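Local atomic coordinates of histidine triad protein (Plasmodium falciparum 3D7, PDB entry 5CS2), a protein that probably hydrolyses diadenosine triphosphate to AMP and ADP, as a member of the histidine triad (HIT) family of nucleotide hydrolases related to FHIT. Residues N7-L12 / C82-Y87; E34-T39 / N189-Y194. All blocks are in the same frame, centred on the assembly; numbering follows the deposited sequence.

In the fold
From the N terminus, helix 4-11 comes first, then strand 35-38 at the edge of the five-stranded antiparallel sheet, helix 72-93 and, after an unmodelled gap at 127-177, helix 181-199. Interaction 1 brings 7-12 back against 82-87, closing a loop that includes three strands of that sheet. Interaction 2 joins 34-39, which lies within this loop, to 189-194 beyond it, so the two closures cross. Their centres are about 13 Å apart, and direct packing connects them: M85 CE lies 3.5 Å from F36 CE1, and F84 CE2 3.9 Å from I37 CD1. Three helices and the edge strand thereby share one apolar core.

Interaction 1: residues N7-L12 / C82-Y87; sequences NILEKL and CNFMCY
L9 meets F84 between helix 4-11 and helix 72-93 by laying one methyl, CD2, over a face of the phenyl ring while CD1 hangs past the rim at CE1 and CZ. The CD2 methyl stands 3.9 Å from the centroid of the F84 ring and 16° off its normal, which fulfils the geometry of a CH-pi contact, displaced somewhat toward the rim. L9 CD1 is 3.7 Å from F84 CE1. The two side chains cross at about a right angle, and F84 CZ lies 3.7 Å from both L9 CD1 and L9 CD2.

At the near end of F84 the partner is I8, whose CG2 packs 4.0 Å from F84 CB. With CG anti to the backbone N (chi1 176°), the ring of F84 swings past I8 toward L9, which explains how one aromatic side chain serves two consecutive residues of the opposing helix. I8 CD1 borders N83, but the polar end of that asparagine is engaged by K4 and, through its ND2, by the backbone carbonyl of Y67 of the second subunit.

The segment axes approach to 10.6 Å at 139° between their directions, a steeply inclined pair, nearer antiparallel than parallel, separated by a layer of side chains. F199 of helix 181-199 meets the F84 ring edge-to-face, and I37 also touches both L9 and F84. Dispersion and burial of hydrocarbon therefore carry this contact, fastening the N-terminal helix to the long helix of the HIT fold, while the asparagine beside it links the same region to the dimer partner.

Interaction 2: residues E34-T39 / N189-Y194; sequences EVFITT and NLIKSY
This is a buried strand-to-helix contact, in which the edge strand 35-38 of the central antiparallel sheet receives helix 181-199 near the end of the chain. The segment axes come within 7.4 Å at 37° between their directions, and the CA atoms of F36 and K192 are only 4.9 Å apart, an approach close enough for the K192 chain to lie against the strand backbone.

The apolar half is F36 against I191. I191 CG2 lies 3.7 Å from F36 CG and approaches the ring obliquely, while the other branch extends along it, I191 CD1 reaching 3.9 Å from F36 CD2. F36 holds its CG between its own backbone N and carbonyl carbon (chi1 50°), and in this rotamer CB, CG and CD1 all face the CG2 methyl of I191. M85 of helix 72-93 packs on F36 too, and M89 and L92 on I191.

K192 combines hydrocarbon and charge. Its aliphatic chain lies alongside the strand backbone, with K192 CG 3.2 Å from F36 O; that short approach and a chi1 of -122°, away from the staggered values, suggest a tight fit. The ammonium reaches the strand through a water, which accepts from K192 NZ at 2.8 Å and donates to V35 O at 2.7 Å.

The F36 side chain is about 8 Å from that of N47, a predicted substrate-binding residue. A hydrocarbon core topped by a water-bridged charge implies that at this contact the helix is held mainly by burial of F36 and I191; the lysine's positive charge would be expected to polarise the bridging water and favour its bond to the carbonyl of V35.

Interaction 1: residues N7-L12 / C82-Y87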
ATOM      1  N   ASN A   7       4.518  12.918 -14.223  1.00 27.53           N
ATOM      2  CA  ASN A   7       3.689  13.734 -13.342  1.00 25.40           C
ATOM      3  C   ASN A   7       3.862  13.285 -11.881  1.00 27.28           C
ATOM      4  O   ASN A   7       3.922  14.122 -10.981  1.00 26.63           O
ATOM      5  CB  ASN A   7       2.218  13.666 -13.758  1.00 26.27           C
ATOM      6  CG  ASN A   7       1.372  14.751 -13.133  1.00 56.21           C
ATOM      7  OD1 ASN A   7       1.872  15.765 -12.634  1.00 51.99           O
ATOM      8  ND2 ASN A   7       0.064  14.582 -13.175  1.00 54.75           N
ATOM      9  N   ILE A   8       4.011  11.968 -11.656  1.00 24.38           N
ATOM     10  CA  ILE A   8       4.225  11.465 -10.296  1.00 22.88           C
ATOM     11  C   ILE A   8       5.592  11.989  -9.793  1.00 27.27           C
ATOM     12  O   ILE A   8       5.678  12.504  -8.682  1.00 25.63           O
ATOM     13  CB  ILE A   8       4.156   9.922 -10.284  1.00 24.33           C
ATOM     14  CG1 ILE A   8       2.683   9.446 -10.344  1.00 23.14           C
ATOM     15  CG2 ILE A   8       4.928   9.291  -9.066  1.00 23.30           C
ATOM     16  CD1 ILE A   8       2.501   7.885 -10.351  1.00 23.66           C
ATOM     17  N   LEU A   9       6.635  11.890 -10.641  1.00 25.14           N
ATOM     18  CA  LEU A   9       7.987  12.349 -10.291  1.00 23.28           C
ATOM     19  C   LEU A   9       8.019  13.825  -9.943  1.00 27.97           C
ATOM     20  O   LEU A   9       8.693  14.222  -8.992  1.00 25.93           O
ATOM     21  CB  LEU A   9       9.001  11.979 -11.385  1.00 22.65           C
ATOM     22  CG  LEU A   9       9.321  10.498 -11.541  1.00 25.78           C
ATOM     23  CD1 LEU A   9      10.167  10.289 -12.752  1.00 25.24           C
ATOM     24  CD2 LEU A   9      10.110   9.938 -10.322  1.00 29.30           C
ATOM     25  N   GLU A  10       7.200  14.630 -10.641  1.00 25.83           N
ATOM     26  CA  GLU A  10       7.084  16.054 -10.336  1.00 26.58           C
ATOM     27  C   GLU A  10       6.479  16.210  -8.940  1.00 28.76           C
ATOM     28  O   GLU A  10       7.008  16.973  -8.130  1.00 28.46           O
ATOM     29  CB  GLU A  10       6.234  16.769 -11.405  1.00 28.85           C
ATOM     30  CG  GLU A  10       6.888  16.761 -12.789  1.00 48.99           C
ATOM     31  CD  GLU A  10       6.030  17.070 -14.011  1.00 87.28           C
ATOM     32  OE1 GLU A  10       4.788  16.910 -13.942  1.00 93.10           O
ATOM     33  OE2 GLU A  10       6.613  17.433 -15.060  1.00 83.52           O
ATOM     34  N   LYS A  11       5.433  15.410  -8.621  1.00 26.75           N
ATOM     35  CA  LYS A  11       4.789  15.443  -7.305  1.00 27.10           C
ATOM     36  C   LYS A  11       5.737  14.980  -6.202  1.00 29.41           C
ATOM     37  O   LYS A  11       5.632  15.458  -5.064  1.00 29.37           O
ATOM     38  CB  LYS A  11       3.495  14.613  -7.300  1.00 29.38           C
ATOM     39  CG  LYS A  11       2.417  15.226  -8.186  1.00 44.02           C
ATOM     40  CD  LYS A  11       1.133  14.420  -8.221  1.00 54.04           C
ATOM     41  CE  LYS A  11       0.106  15.055  -9.139  1.00 63.91           C
ATOM     42  NZ  LYS A  11      -0.378  16.372  -8.635  1.00 73.89           N
ATOM     43  N   LEU A  12       6.656  14.042  -6.537  1.00 25.08           N
ATOM     44  CA  LEU A  12       7.646  13.514  -5.592  1.00 23.07           C
ATOM     45  C   LEU A  12       8.842  14.461  -5.472  1.00 25.31           C
ATOM     46  O   LEU A  12       9.765  14.195  -4.685  1.00 26.39           O
ATOM     47  CB  LEU A  12       8.133  12.103  -6.028  1.00 21.98           C
ATOM     48  CG  LEU A  12       7.124  10.941  -6.018  1.00 23.56           C
ATOM     49  CD1 LEU A  12       7.677   9.744  -6.709  1.00 22.77           C
ATOM     50  CD2 LEU A  12       6.744  10.565  -4.610  1.00 28.19           C
ATOM     51  N   CYS A  82       5.624   4.023  -4.681  1.00 18.14           N
ATOM     52  CA  CYS A  82       5.322   2.612  -4.828  1.00 18.11           C
ATOM     53  C   CYS A  82       4.767   2.303  -6.215  1.00 19.84           C
ATOM     54  O   CYS A  82       5.246   1.366  -6.865  1.00 19.05           O
ATOM     55  CB  CYS A  82       4.360   2.135  -3.745  1.00 18.61           C
ATOM     56  SG  CYS A  82       3.997   0.371  -3.858  1.00 22.31           S
ATOM     57  N   ASN A  83       3.746   3.047  -6.629  1.00 18.34           N
ATOM     58  CA  ASN A  83       3.114   2.836  -7.947  1.00 19.21           C
ATOM     59  C   ASN A  83       4.165   3.034  -9.066  1.00 21.48           C
ATOM     60  O   ASN A  83       4.284   2.172  -9.943  1.00 19.80           O
ATOM     61  CB  ASN A  83       1.933   3.788  -8.113  1.00 20.34           C
ATOM     62  CG  ASN A  83       1.062   3.394  -9.266  1.00 26.72           C
ATOM     63  OD1 ASN A  83       1.255   3.854 -10.391  1.00 26.89           O
ATOM     64  ND2 ASN A  83       0.057   2.596  -8.998  1.00 22.90           N
ATOM     65  N   PHE A  84       4.958   4.118  -8.973  1.00 19.38           N
ATOM     66  CA  PHE A  84       6.039   4.431  -9.918  1.00 18.63           C
ATOM     67  C   PHE A  84       7.041   3.275  -9.962  1.00 21.49           C
ATOM     68  O   PHE A  84       7.454   2.863 -11.050  1.00 20.21           O
ATOM     69  CB  PHE A  84       6.736   5.738  -9.524  1.00 19.86           C
ATOM     70  CG  PHE A  84       7.936   6.079 -10.392  1.00 20.37           C
ATOM     71  CD1 PHE A  84       7.762   6.573 -11.687  1.00 23.06           C
ATOM     72  CD2 PHE A  84       9.232   5.828  -9.945  1.00 22.98           C
ATOM     73  CE1 PHE A  84       8.866   6.880 -12.491  1.00 24.14           C
ATOM     74  CE2 PHE A  84      10.339   6.089 -10.774  1.00 25.89           C
ATOM     75  CZ  PHE A  84      10.145   6.640 -12.028  1.00 24.07           C
ATOM     76  N   MET A  85       7.468   2.742  -8.767  1.00 17.35           N
ATOM     77  CA  MET A  85       8.443   1.657  -8.736  1.00 17.97           C
ATOM     78  C   MET A  85       7.908   0.338  -9.268  1.00 22.64           C
ATOM     79  O   MET A  85       8.666  -0.399  -9.878  1.00 21.94           O
ATOM     80  CB  MET A  85       9.056   1.488  -7.335  1.00 18.60           C
ATOM     81  CG  MET A  85       9.994   2.624  -6.955  1.00 19.65           C
ATOM     82  SD  MET A  85      11.307   3.004  -8.205  1.00 20.69           S
ATOM     83  CE  MET A  85      11.964   1.493  -8.480  1.00 18.80           C
ATOM     84  N   CYS A  86       6.582   0.063  -9.137  1.00 19.29           N
ATOM     85  CA  CYS A  86       6.020  -1.134  -9.754  1.00 20.21           C
ATOM     86  C   CYS A  86       6.110  -1.007 -11.267  1.00 24.05           C
ATOM     87  O   CYS A  86       6.409  -1.992 -11.933  1.00 24.33           O
ATOM     88  CB  CYS A  86       4.589  -1.377  -9.305  1.00 21.19           C
ATOM     89  SG  CYS A  86       4.482  -1.931  -7.604  1.00 25.16           S
ATOM     90  N   TYR A  87       5.922   0.204 -11.789  1.00 20.51           N
ATOM     91  CA  TYR A  87       6.077   0.453 -13.235  1.00 21.90           C
ATOM     92  C   TYR A  87       7.529   0.183 -13.676  1.00 24.80           C
ATOM     93  O   TYR A  87       7.755  -0.617 -14.582  1.00 24.75           O
ATOM     94  CB  TYR A  87       5.656   1.878 -13.580  1.00 23.13           C
ATOM     95  CG  TYR A  87       5.822   2.240 -15.044  1.00 27.54           C
ATOM     96  CD1 TYR A  87       4.932   1.762 -16.010  1.00 29.63           C
ATOM     97  CD2 TYR A  87       6.883   3.032 -15.470  1.00 28.89           C
ATOM     98  CE1 TYR A  87       5.063   2.118 -17.354  1.00 29.49           C
ATOM     99  CE2 TYR A  87       7.047   3.361 -16.818  1.00 29.95           C
ATOM    100  CZ  TYR A  87       6.123   2.916 -17.750  1.00 38.46           C
ATOM    101  OH  TYR A  87       6.260   3.268 -19.070  1.00 41.62           O
TER

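Interaction 2: residues E34-T39 / N189-Y194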
ATOM      1  N   GLU A  34      23.235   1.539  -2.236  1.00 21.06           N
ATOM      2  CA  GLU A  34      22.091   0.618  -2.325  1.00 20.91           C
ATOM      3  C   GLU A  34      20.765   1.320  -2.614  1.00 22.44           C
ATOM      4  O   GLU A  34      19.753   0.646  -2.812  1.00 24.07           O
ATOM      5  CB  GLU A  34      21.974  -0.169  -1.002  1.00 22.12           C
ATOM      6  CG  GLU A  34      23.254  -0.897  -0.618  1.00 35.93           C
ATOM      7  CD  GLU A  34      23.274  -1.468   0.792  1.00 70.63           C
ATOM      8  OE1 GLU A  34      22.374  -1.135   1.599  1.00 67.16           O
ATOM      9  OE2 GLU A  34      24.210  -2.241   1.098  1.00 71.08           O
ATOM     10  N   VAL A  35      20.776   2.632  -2.640  1.00 17.04           N
ATOM     11  CA  VAL A  35      19.606   3.492  -2.817  1.00 17.53           C
ATOM     12  C   VAL A  35      19.454   3.812  -4.306  1.00 19.46           C
ATOM     13  O   VAL A  35      20.395   4.288  -4.919  1.00 20.44           O
ATOM     14  CB  VAL A  35      19.711   4.780  -1.969  1.00 21.02           C
ATOM     15  CG1 VAL A  35      18.540   5.726  -2.230  1.00 20.46           C
ATOM     16  CG2 VAL A  35      19.826   4.444  -0.473  1.00 20.46           C
ATOM     17  N   PHE A  36      18.287   3.578  -4.856  1.00 17.24           N
ATOM     18  CA  PHE A  36      18.070   3.871  -6.290  1.00 17.29           C
ATOM     19  C   PHE A  36      17.215   5.125  -6.525  1.00 21.92           C
ATOM     20  O   PHE A  36      17.147   5.607  -7.657  1.00 20.66           O
ATOM     21  CB  PHE A  36      17.514   2.646  -7.006  1.00 18.28           C
ATOM     22  CG  PHE A  36      16.329   2.011  -6.311  1.00 18.12           C
ATOM     23  CD1 PHE A  36      15.062   2.593  -6.384  1.00 21.01           C
ATOM     24  CD2 PHE A  36      16.476   0.825  -5.600  1.00 19.17           C
ATOM     25  CE1 PHE A  36      13.966   2.014  -5.717  1.00 20.98           C
ATOM     26  CE2 PHE A  36      15.371   0.220  -4.981  1.00 21.65           C
ATOM     27  CZ  PHE A  36      14.131   0.828  -5.025  1.00 20.88           C
ATOM     28  N   ILE A  37      16.501   5.643  -5.485  1.00 17.60           N
ATOM     29  CA  ILE A  37      15.701   6.841  -5.665  1.00 18.14           C
ATOM     30  C   ILE A  37      15.484   7.512  -4.313  1.00 21.88           C
ATOM     31  O   ILE A  37      15.287   6.816  -3.322  1.00 20.16           O
ATOM     32  CB  ILE A  37      14.318   6.536  -6.360  1.00 20.34           C
ATOM     33  CG1 ILE A  37      13.582   7.835  -6.768  1.00 21.23           C
ATOM     34  CG2 ILE A  37      13.414   5.629  -5.477  1.00 21.23           C
ATOM     35  CD1 ILE A  37      12.451   7.623  -7.884  1.00 20.38           C
ATOM     36  N   THR A  38      15.458   8.835  -4.315  1.00 19.05           N
ATOM     37  CA  THR A  38      15.151   9.687  -3.183  1.00 19.22           C
ATOM     38  C   THR A  38      14.107  10.684  -3.648  1.00 24.65           C
ATOM     39  O   THR A  38      14.229  11.245  -4.741  1.00 25.02           O
ATOM     40  CB  THR A  38      16.433  10.385  -2.643  1.00 22.99           C
ATOM     41  OG1 THR A  38      17.414   9.378  -2.404  1.00 24.98           O
ATOM     42  CG2 THR A  38      16.180  11.159  -1.357  1.00 24.94           C
ATOM     43  N   THR A  39      13.059  10.889  -2.817  1.00 19.60           N
ATOM     44  CA  THR A  39      11.947  11.800  -3.087  1.00 20.30           C
ATOM     45  C   THR A  39      11.891  12.827  -1.960  1.00 24.65           C
ATOM     46  O   THR A  39      12.760  12.817  -1.080  1.00 25.10           O
ATOM     47  CB  THR A  39      10.618  11.012  -3.278  1.00 22.53           C
ATOM     48  OG1 THR A  39      10.225  10.529  -1.992  1.00 22.78           O
ATOM     49  CG2 THR A  39      10.756   9.843  -4.256  1.00 25.70           C
ATOM     50  N   ASN A 189      22.211   0.255  -9.271  1.00 24.19           N
ATOM     51  CA  ASN A 189      22.691   1.014 -10.426  1.00 24.48           C
ATOM     52  C   ASN A 189      21.831   0.773 -11.657  1.00 28.02           C
ATOM     53  O   ASN A 189      21.501   1.720 -12.354  1.00 29.56           O
ATOM     54  CB  ASN A 189      24.175   0.726 -10.687  1.00 27.35           C
ATOM     55  CG  ASN A 189      24.829   1.755 -11.568  1.00 60.13           C
ATOM     56  OD1 ASN A 189      25.118   1.504 -12.740  1.00 63.46           O
ATOM     57  ND2 ASN A 189      25.042   2.948 -11.038  1.00 50.02           N
ATOM     58  N   LEU A 190      21.422  -0.470 -11.873  1.00 25.42           N
ATOM     59  CA  LEU A 190      20.552  -0.846 -12.985  1.00 27.03           C
ATOM     60  C   LEU A 190      19.208  -0.091 -12.874  1.00 28.57           C
ATOM     61  O   LEU A 190      18.727   0.483 -13.862  1.00 26.20           O
ATOM     62  CB  LEU A 190      20.333  -2.363 -12.968  1.00 28.32           C
ATOM     63  CG  LEU A 190      19.343  -2.922 -13.993  1.00 36.07           C
ATOM     64  CD1 LEU A 190      20.045  -3.251 -15.325  1.00 37.21           C
ATOM     65  CD2 LEU A 190      18.640  -4.169 -13.443  1.00 38.38           C
ATOM     66  N   ILE A 191      18.649  -0.022 -11.644  1.00 23.90           N
ATOM     67  CA  ILE A 191      17.378   0.675 -11.423  1.00 22.16           C
ATOM     68  C   ILE A 191      17.504   2.145 -11.621  1.00 22.86           C
ATOM     69  O   ILE A 191      16.743   2.717 -12.383  1.00 23.89           O
ATOM     70  CB  ILE A 191      16.773   0.317 -10.045  1.00 24.89           C
ATOM     71  CG1 ILE A 191      16.526  -1.204  -9.952  1.00 26.06           C
ATOM     72  CG2 ILE A 191      15.515   1.145  -9.796  1.00 25.12           C
ATOM     73  CD1 ILE A 191      16.236  -1.723  -8.555  1.00 27.99           C
ATOM     74  N   LYS A 192      18.513   2.774 -10.979  1.00 20.59           N
ATOM     75  CA  LYS A 192      18.787   4.195 -11.085  1.00 21.29           C
ATOM     76  C   LYS A 192      19.037   4.586 -12.553  1.00 23.84           C
ATOM     77  O   LYS A 192      18.508   5.597 -13.004  1.00 24.32           O
ATOM     78  CB  LYS A 192      20.082   4.495 -10.302  1.00 23.95           C
ATOM     79  CG  LYS A 192      19.994   5.497  -9.202  1.00 34.28           C
ATOM     80  CD  LYS A 192      21.391   5.800  -8.626  1.00 26.56           C
ATOM     81  CE  LYS A 192      22.305   4.577  -8.510  1.00 31.48           C
ATOM     82  NZ  LYS A 192      23.670   4.928  -8.000  1.00 33.35           N
ATOM     83  N   SER A 193      19.831   3.778 -13.288  1.00 23.73           N
ATOM     84  CA  SER A 193      20.173   4.043 -14.697  1.00 24.27           C
ATOM     85  C   SER A 193      18.941   4.076 -15.580  1.00 26.73           C
ATOM     86  O   SER A 193      18.808   4.984 -16.404  1.00 27.37           O
ATOM     87  CB  SER A 193      21.167   3.022 -15.231  1.00 28.72           C
ATOM     88  OG  SER A 193      22.385   3.119 -14.515  1.00 36.81           O
ATOM     89  N   TYR A 194      18.013   3.134 -15.343  1.00 22.67           N
ATOM     90  CA  TYR A 194      16.754   3.050 -16.073  1.00 22.06           C
ATOM     91  C   TYR A 194      15.863   4.242 -15.793  1.00 24.84           C
ATOM     92  O   TYR A 194      15.341   4.825 -16.728  1.00 24.73           O
ATOM     93  CB  TYR A 194      16.058   1.725 -15.809  1.00 22.73           C
ATOM     94  CG  TYR A 194      14.846   1.519 -16.687  1.00 24.62           C
ATOM     95  CD1 TYR A 194      14.980   1.058 -17.995  1.00 26.62           C
ATOM     96  CD2 TYR A 194      13.566   1.829 -16.227  1.00 23.84           C
ATOM     97  CE1 TYR A 194      13.868   0.918 -18.830  1.00 28.13           C
ATOM     98  CE2 TYR A 194      12.445   1.677 -17.045  1.00 23.73           C
ATOM     99  CZ  TYR A 194      12.603   1.229 -18.348  1.00 32.29           C
ATOM    100  OH  TYR A 194      11.497   1.077 -19.140  1.00 33.57           O
TER
HETATM  101  O   HOH W   1      22.910   5.060  -5.350  1.00 30.62           O